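Local coordinates for proto-oncogene vav (PDB 6NEW), which probably acts as a guanine nucleotide exchange factor for Rho-family GTPases such as Rac, through a RhoGEF domain followed by PH and zinc-binding C1 domains, at residues Leu289-Asn294 and Gln326-Phe331; Val300-Ser305 and Glu336-Trp341; Phe317-Asp322 and Glu343-Ala348. One frame throughout, in Å; residues are numbered along the deposited sequence.

Contact 1: Leu289-Asn294 and Gln326-Phe331; sequences LKDFVN and QGYELF
Tyr-328 and Asp-291 reach for each other from opposite directions, the phenol from strand 327-332 and the carboxylate from strand 286-294. The hydroxyl OH of Tyr-328 lies 3.1 Å from OD2 of Asp-291, a weak hydrogen bond, and OD1 of Asp-291 is also 3.1 Å from the same OH. The carboxylate plane is turned 77° from the ring, and OD2 of Asp-291 sits at the ring edge, near its plane, 3.5 Å from CE1 of Tyr-328. With chi1 at -58°, CG of Tyr-328 is set anti to its own carbonyl carbon, and from there the ring spans the gap to the other strand.

Val-293 also approaches Tyr-328 from the opposite direction, two residues along from Asp-291. CG2 of Val-293, anti to the carbonyl carbon, makes the contact, lying 3.8 Å from CE2 of Tyr-328 and oblique to the ring. The hydroxyl end of the tyrosine is thus met by a carboxylate and by a methyl group.

The two strands are not neighbours in the sheet: Tyr-328 and Val-293 meet inside the PH-domain barrel, spanned here by side chains alone, and partly exposed Asp-291 lies at its margin. A classic beta bulge, in which Lys-290 and Asp-291 both face Ile-279, shapes the first strand just where the carboxylate leaves it. Inside the barrel, Ile-279 packs on Val-293 and Ile-257 on Tyr-328.

Just ahead of strand 327-332, Gln-326 folds back over one face of the tyrosine ring, its amide carbon CD 4.1 Å above the plane and offset toward the rim. OE1 of Gln-326 accepts a hydrogen bond from N of Gly-327 at 2.9 Å, which helps to hold the amide there.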
# COMPACT_ATOMS: atom_id res chain seq x y z
N LEU A 289 8.85 16.87 22.93
CA LEU A 289 9.68 17.36 21.83
C LEU A 289 10.61 18.49 22.27
O LEU A 289 10.13 19.52 22.75
CB LEU A 289 8.84 17.72 20.59
CG LEU A 289 9.63 18.19 19.36
CD1 LEU A 289 10.35 17.05 18.68
CD2 LEU A 289 8.74 18.93 18.38
N LYS A 290 11.93 18.27 22.13
CA LYS A 290 12.99 19.21 22.53
C LYS A 290 13.67 19.82 21.33
O LYS A 290 13.96 21.01 21.32
CB LYS A 290 14.04 18.49 23.42
CG LYS A 290 13.48 17.83 24.70
CD LYS A 290 13.52 18.76 25.93
CE LYS A 290 12.22 19.49 26.15
NZ LYS A 290 12.33 20.53 27.21
N ASP A 291 13.93 18.99 20.30
CA ASP A 291 14.61 19.43 19.10
C ASP A 291 13.99 18.84 17.84
O ASP A 291 13.86 17.63 17.71
CB ASP A 291 16.11 19.06 19.20
CG ASP A 291 17.10 20.11 18.72
OD1 ASP A 291 16.78 20.82 17.73
OD2 ASP A 291 18.22 20.16 19.26
N PHE A 292 13.63 19.73 16.91
CA PHE A 292 13.10 19.34 15.61
C PHE A 292 14.16 19.60 14.52
O PHE A 292 14.51 20.74 14.25
CB PHE A 292 11.76 20.04 15.31
CG PHE A 292 11.03 19.41 14.15
CD1 PHE A 292 10.15 18.35 14.35
CD2 PHE A 292 11.24 19.87 12.84
CE1 PHE A 292 9.49 17.76 13.27
CE2 PHE A 292 10.56 19.28 11.77
CZ PHE A 292 9.70 18.23 12.00
N VAL A 293 14.66 18.53 13.91
CA VAL A 293 15.68 18.58 12.86
C VAL A 293 15.04 18.31 11.49
O VAL A 293 14.45 17.25 11.32
CB VAL A 293 16.84 17.57 13.17
CG1 VAL A 293 17.94 17.66 12.12
CG2 VAL A 293 17.42 17.76 14.57
N ASN A 294 15.09 19.28 10.53
CA ASN A 294 14.58 19.10 9.17
C ASN A 294 15.73 18.48 8.43
O ASN A 294 16.79 19.08 8.37
CB ASN A 294 14.22 20.45 8.50
CG ASN A 294 13.09 21.19 9.15
OD1 ASN A 294 11.92 20.92 8.88
ND2 ASN A 294 13.41 22.15 10.01
N GLN A 326 24.97 23.77 12.74
CA GLN A 326 24.75 22.83 13.83
C GLN A 326 25.40 21.51 13.48
O GLN A 326 25.53 21.18 12.31
CB GLN A 326 23.22 22.65 14.07
CG GLN A 326 22.83 21.76 15.25
CD GLN A 326 23.46 22.14 16.58
OE1 GLN A 326 24.49 21.58 16.99
NE2 GLN A 326 22.82 23.08 17.28
N GLY A 327 25.79 20.77 14.51
CA GLY A 327 26.42 19.46 14.40
C GLY A 327 26.15 18.61 15.63
O GLY A 327 26.68 18.88 16.71
N TYR A 328 25.32 17.59 15.47
CA TYR A 328 24.98 16.66 16.55
C TYR A 328 25.90 15.45 16.51
O TYR A 328 26.44 15.12 15.45
CB TYR A 328 23.51 16.18 16.44
CG TYR A 328 22.47 17.27 16.45
CD1 TYR A 328 21.94 17.75 17.65
CD2 TYR A 328 21.98 17.81 15.26
CE1 TYR A 328 20.98 18.76 17.66
CE2 TYR A 328 21.01 18.81 15.27
CZ TYR A 328 20.52 19.29 16.47
OH TYR A 328 19.55 20.26 16.47
N GLU A 329 26.05 14.77 17.65
CA GLU A 329 26.80 13.52 17.81
C GLU A 329 25.76 12.56 18.38
O GLU A 329 25.14 12.86 19.39
CB GLU A 329 27.96 13.65 18.81
CG GLU A 329 29.09 14.58 18.40
CD GLU A 329 30.33 14.39 19.25
OE1 GLU A 329 30.19 14.11 20.46
OE2 GLU A 329 31.46 14.54 18.71
N LEU A 330 25.54 11.45 17.68
CA LEU A 330 24.49 10.52 18.04
C LEU A 330 25.11 9.25 18.53
O LEU A 330 25.83 8.58 17.79
CB LEU A 330 23.56 10.28 16.81
CG LEU A 330 22.31 11.20 16.60
CD1 LEU A 330 22.63 12.65 16.73
CD2 LEU A 330 21.72 10.99 15.24
N PHE A 331 24.84 8.92 19.81
CA PHE A 331 25.41 7.72 20.44
C PHE A 331 24.36 6.65 20.67
O PHE A 331 23.32 6.92 21.27
CB PHE A 331 26.13 8.05 21.76
CG PHE A 331 27.27 9.02 21.65
CD1 PHE A 331 27.05 10.40 21.71
CD2 PHE A 331 28.58 8.57 21.55
CE1 PHE A 331 28.11 11.30 21.62
CE2 PHE A 331 29.65 9.46 21.47
CZ PHE A 331 29.41 10.82 21.49

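Contact 2: Val300-Ser305 and Glu336-Trp341; sequences VRDDSS and ELKKKW
Lys-338 sends its ammonium group from helix 335-352 to two oxygens of Asp-302 and Asp-303. NZ of Lys-338 makes a salt bridge to OD1 of Asp-302 at 2.8 Å, using the syn lone pair of that oxygen, on the side of the other carboxylate oxygen. NZ of Lys-338 also donates to the backbone carbonyl O of Asp-303, again at 2.8 Å, but from above the carbonyl plane, 48° out of it. The lysine and Asp-302 side chains cross at about a right angle. A third bond, to O of Met-316, comes from the next strand, and NZ is thereby gripped by three oxygens although the lysine is buried. The Asp-302 carboxylate, with the two carbonyls, would probably favour the charged form.

Lys-338 leaves the helix with CG anti to its backbone N (chi1 177°) and bends at chi3 to bring NZ round to them. OD1 of Asp-302 takes a second, weak bond from N of Asp-303, 2.8 Å away, which ties the carboxylate to the backbone of the next residue.

One step further out, OD1 of Asp-303 accepts the hydroxyl of Ser-305, with OG of Ser-305 at 2.6 Å, and probably helps to fix the backbone whose carbonyl the lysine uses.

The lysine therefore pins the early part of the C-terminal PH-domain helix to the edge strand 298-302 and, through Met-316, to its antiparallel neighbour 315-321, while Trp-341, farther along the helix, stacks on Phe-332.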
# COMPACT_ATOMS: atom_id res chain seq x y z
N VAL A 300 24.83 13.06 7.09
CA VAL A 300 25.32 12.08 8.05
C VAL A 300 26.76 11.71 7.71
O VAL A 300 27.07 11.43 6.54
CB VAL A 300 24.38 10.86 8.20
CG1 VAL A 300 25.08 9.72 8.93
CG2 VAL A 300 23.11 11.24 8.93
N ARG A 301 27.63 11.71 8.73
CA ARG A 301 29.04 11.34 8.62
C ARG A 301 29.35 10.31 9.66
O ARG A 301 29.15 10.55 10.85
CB ARG A 301 29.96 12.56 8.80
CG ARG A 301 29.86 13.61 7.70
CD ARG A 301 30.11 13.03 6.30
NE ARG A 301 30.53 14.07 5.38
CZ ARG A 301 29.71 14.87 4.70
NH1 ARG A 301 30.20 15.80 3.90
NH2 ARG A 301 28.39 14.70 4.80
N ASP A 302 29.84 9.15 9.22
CA ASP A 302 30.20 8.05 10.11
C ASP A 302 31.40 8.39 11.00
O ASP A 302 32.23 9.23 10.64
CB ASP A 302 30.47 6.74 9.31
CG ASP A 302 30.77 5.52 10.21
OD1 ASP A 302 30.19 5.45 11.32
OD2 ASP A 302 31.61 4.69 9.82
N ASP A 303 31.47 7.75 12.16
CA ASP A 303 32.59 7.87 13.08
C ASP A 303 33.00 6.47 13.57
O ASP A 303 32.26 5.82 14.31
CB ASP A 303 32.31 8.87 14.21
CG ASP A 303 33.40 8.87 15.24
OD1 ASP A 303 33.33 8.05 16.17
OD2 ASP A 303 34.34 9.66 15.10
N SER A 304 34.18 6.02 13.16
CA SER A 304 34.70 4.70 13.51
C SER A 304 35.34 4.57 14.91
O SER A 304 35.66 3.44 15.30
CB SER A 304 35.66 4.22 12.44
OG SER A 304 34.98 4.13 11.20
N SER A 305 35.50 5.69 15.66
CA SER A 305 36.13 5.71 16.99
C SER A 305 35.60 4.67 17.98
O SER A 305 36.41 4.09 18.70
CB SER A 305 36.09 7.11 17.61
OG SER A 305 34.85 7.41 18.24
N GLU A 336 25.33 -2.54 16.29
CA GLU A 336 24.22 -2.98 15.43
C GLU A 336 23.18 -1.87 15.33
O GLU A 336 22.71 -1.58 14.22
CB GLU A 336 23.57 -4.27 15.96
CG GLU A 336 24.48 -5.48 16.01
CD GLU A 336 25.31 -5.60 17.28
OE1 GLU A 336 24.73 -5.90 18.35
OE2 GLU A 336 26.54 -5.39 17.21
N LEU A 337 22.84 -1.24 16.47
CA LEU A 337 21.90 -0.13 16.54
C LEU A 337 22.38 1.08 15.72
O LEU A 337 21.61 1.63 14.94
CB LEU A 337 21.66 0.28 18.01
CG LEU A 337 20.60 -0.52 18.75
CD1 LEU A 337 20.74 -0.36 20.26
CD2 LEU A 337 19.20 -0.14 18.28
N LYS A 338 23.68 1.46 15.91
CA LYS A 338 24.36 2.56 15.22
C LYS A 338 24.27 2.33 13.73
O LYS A 338 23.78 3.20 13.01
CB LYS A 338 25.83 2.66 15.65
CG LYS A 338 26.58 3.75 14.88
CD LYS A 338 28.06 3.53 14.91
CE LYS A 338 28.68 3.96 13.63
NZ LYS A 338 30.14 4.13 13.79
N LYS A 339 24.67 1.12 13.29
CA LYS A 339 24.65 0.68 11.90
C LYS A 339 23.24 0.79 11.32
O LYS A 339 23.08 1.27 10.20
CB LYS A 339 25.21 -0.76 11.77
CG LYS A 339 25.69 -1.11 10.36
CD LYS A 339 25.71 -2.62 10.11
CE LYS A 339 26.18 -2.95 8.70
NZ LYS A 339 25.82 -4.34 8.31
N LYS A 340 22.21 0.35 12.09
CA LYS A 340 20.81 0.38 11.71
C LYS A 340 20.26 1.82 11.58
O LYS A 340 19.57 2.09 10.59
CB LYS A 340 19.96 -0.48 12.68
CG LYS A 340 18.46 -0.54 12.34
CD LYS A 340 18.07 -1.45 11.16
CE LYS A 340 16.62 -1.18 10.82
NZ LYS A 340 15.92 -2.38 10.30
N TRP A 341 20.56 2.71 12.53
CA TRP A 341 20.11 4.10 12.49
C TRP A 341 20.71 4.87 11.31
O TRP A 341 20.01 5.63 10.64
CB TRP A 341 20.41 4.81 13.82
CG TRP A 341 19.37 4.62 14.86
CD1 TRP A 341 19.29 3.58 15.75
CD2 TRP A 341 18.28 5.50 15.16
NE1 TRP A 341 18.22 3.78 16.61
CE2 TRP A 341 17.59 4.96 16.27
CE3 TRP A 341 17.81 6.70 14.59
CZ2 TRP A 341 16.46 5.57 16.83
CZ3 TRP A 341 16.70 7.31 15.14
CH2 TRP A 341 16.03 6.75 16.25

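Contact 3: Phe317-Asp322 and Glu343-Ala348; sequences FLLIED and EQFEMA
Phe-317 and Phe-345 supply the aromatic part of this contact. Their ring centroids are 5.3 Å apart and the planes 76° apart, an oblique meeting of the two rings. CZ of Phe-317 comes to 3.4 Å from CD2 of Phe-345, and CE1 of Phe-317 lies beside the same CD2-CE2 side of the partner ring. Seen from Phe-317, atom CE2 of Phe-345 is at the edge and in the ring plane. Phe-317 holds CG between its backbone N and carbonyl carbon (chi1 63°), which turns its ring up from the strand toward the helix.

The aliphatic part comes from Leu-319, two residues along the strand. Its side chain crosses that of Phe-345 at about a right angle, and both methyls reach the other side of the ring's outline: CD1 of Leu-319 is 3.7 Å from CE1 of Phe-345, while CD2 of Leu-319 is 3.9 Å from that same CE1. Both partners come from the same side of the Phe-345 ring plane, Phe-317 by the CD2-CE2 bond and Leu-319 by the CD1-CE1 bond, and no hydrogen bond links the two segments.

More apolar groups close round the trio: Val-300 touches Phe-317 and Phe-345, and Leu-295 touches Leu-319 and Phe-345. This is the hydrophobic seam between the PH-domain sheet and its C-terminal helix, with helix 335-352 laid against strand 315-321, which lies between strands 298-302 and 327-332.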
# COMPACT_ATOMS: atom_id res chain seq x y z
N PHE A 317 27.86 8.38 15.10
CA PHE A 317 27.87 9.01 13.80
C PHE A 317 27.44 10.43 14.04
O PHE A 317 26.83 10.73 15.09
CB PHE A 317 27.04 8.29 12.73
CG PHE A 317 25.55 8.16 12.89
CD1 PHE A 317 24.69 9.18 12.47
CD2 PHE A 317 24.99 6.97 13.35
CE1 PHE A 317 23.30 9.03 12.57
CE2 PHE A 317 23.61 6.81 13.43
CZ PHE A 317 22.77 7.85 13.07
N LEU A 318 27.81 11.32 13.12
CA LEU A 318 27.52 12.75 13.16
C LEU A 318 26.37 13.09 12.24
O LEU A 318 26.20 12.48 11.20
CB LEU A 318 28.77 13.56 12.73
CG LEU A 318 30.12 13.18 13.38
CD1 LEU A 318 31.29 13.66 12.51
CD2 LEU A 318 30.22 13.74 14.79
N LEU A 319 25.57 14.07 12.66
CA LEU A 319 24.43 14.60 11.93
C LEU A 319 24.69 16.10 11.87
O LEU A 319 24.56 16.81 12.87
CB LEU A 319 23.11 14.23 12.66
CG LEU A 319 21.80 14.82 12.06
CD1 LEU A 319 21.51 14.24 10.68
CD2 LEU A 319 20.63 14.56 12.96
N ILE A 320 25.20 16.56 10.73
CA ILE A 320 25.67 17.94 10.57
C ILE A 320 24.86 18.78 9.61
O ILE A 320 24.58 18.31 8.52
CB ILE A 320 27.19 17.92 10.15
CG1 ILE A 320 28.08 17.23 11.22
CG2 ILE A 320 27.73 19.34 9.83
CD1 ILE A 320 29.36 16.65 10.63
N GLU A 321 24.57 20.04 9.97
CA GLU A 321 23.85 21.00 9.09
C GLU A 321 24.81 21.34 7.96
O GLU A 321 25.98 21.63 8.23
CB GLU A 321 23.39 22.24 9.88
CG GLU A 321 22.31 23.07 9.20
CD GLU A 321 22.77 24.18 8.27
OE1 GLU A 321 23.98 24.52 8.28
OE2 GLU A 321 21.92 24.73 7.53
N ASP A 322 24.34 21.21 6.70
CA ASP A 322 25.14 21.35 5.46
C ASP A 322 25.89 22.69 5.29
O ASP A 322 26.73 22.79 4.39
CB ASP A 322 24.31 21.03 4.19
CG ASP A 322 23.04 21.82 3.98
OD1 ASP A 322 22.84 22.82 4.69
OD2 ASP A 322 22.26 21.45 3.08
N GLU A 343 21.89 3.60 8.44
CA GLU A 343 21.27 3.06 7.23
C GLU A 343 19.87 3.72 7.03
O GLU A 343 19.53 4.07 5.90
CB GLU A 343 21.17 1.54 7.38
CG GLU A 343 20.57 0.76 6.22
CD GLU A 343 20.06 -0.60 6.66
OE1 GLU A 343 18.82 -0.77 6.73
OE2 GLU A 343 20.90 -1.46 7.03
N GLN A 344 19.12 3.95 8.12
CA GLN A 344 17.82 4.60 8.05
C GLN A 344 17.91 6.11 7.72
O GLN A 344 17.01 6.61 7.05
CB GLN A 344 16.99 4.34 9.30
CG GLN A 344 16.62 2.86 9.50
CD GLN A 344 15.73 2.30 8.44
OE1 GLN A 344 14.68 2.86 8.11
NE2 GLN A 344 16.13 1.20 7.86
N PHE A 345 18.99 6.81 8.18
CA PHE A 345 19.20 8.23 7.86
C PHE A 345 19.53 8.38 6.36
O PHE A 345 19.05 9.30 5.70
CB PHE A 345 20.35 8.82 8.70
CG PHE A 345 19.94 9.46 10.00
CD1 PHE A 345 19.53 10.78 10.04
CD2 PHE A 345 20.04 8.76 11.20
CE1 PHE A 345 19.17 11.38 11.25
CE2 PHE A 345 19.69 9.37 12.41
CZ PHE A 345 19.26 10.68 12.42
N GLU A 346 20.34 7.44 5.84
CA GLU A 346 20.70 7.38 4.42
C GLU A 346 19.47 7.16 3.56
O GLU A 346 19.28 7.88 2.59
CB GLU A 346 21.76 6.30 4.16
CG GLU A 346 23.15 6.70 4.67
CD GLU A 346 24.17 5.58 4.85
OE1 GLU A 346 23.79 4.39 4.77
OE2 GLU A 346 25.35 5.91 5.10
N MET A 347 18.60 6.22 3.97
CA MET A 347 17.34 5.91 3.29
C MET A 347 16.39 7.10 3.32
O MET A 347 15.77 7.38 2.30
CB MET A 347 16.68 4.68 3.92
CG MET A 347 17.25 3.35 3.44
SD MET A 347 16.69 1.89 4.41
CE MET A 347 14.92 1.91 4.06
N ALA A 348 16.32 7.84 4.47
CA ALA A 348 15.49 9.05 4.63
C ALA A 348 15.95 10.21 3.70
O ALA A 348 15.13 10.80 3.01
CB ALA A 348 15.51 9.49 6.07

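How the contacts relate
All three contacts belong to one PH domain. Contacts 2 and 3 share helix 335-352, their centres about 9 Å apart; the centre of contact 1 is about 11 Å from that of contact 3 and about 15 Å from that of contact 2. Along the chain the first segments come in order, 289-294, 300-305 and 317-322, before the second ones, 326-331, 336-341 and 343-348, so every pair of contacts crosses. Strand 315-321 joins them, hydrogen-bonded to strand 298-302 on one side and 327-332 on the other. CD2 of Leu-330 packs on CZ of Phe-345 at 3.8 Å, so the C-terminal helix, sheet and barrel interior are tied into one PH domain, as in that fold.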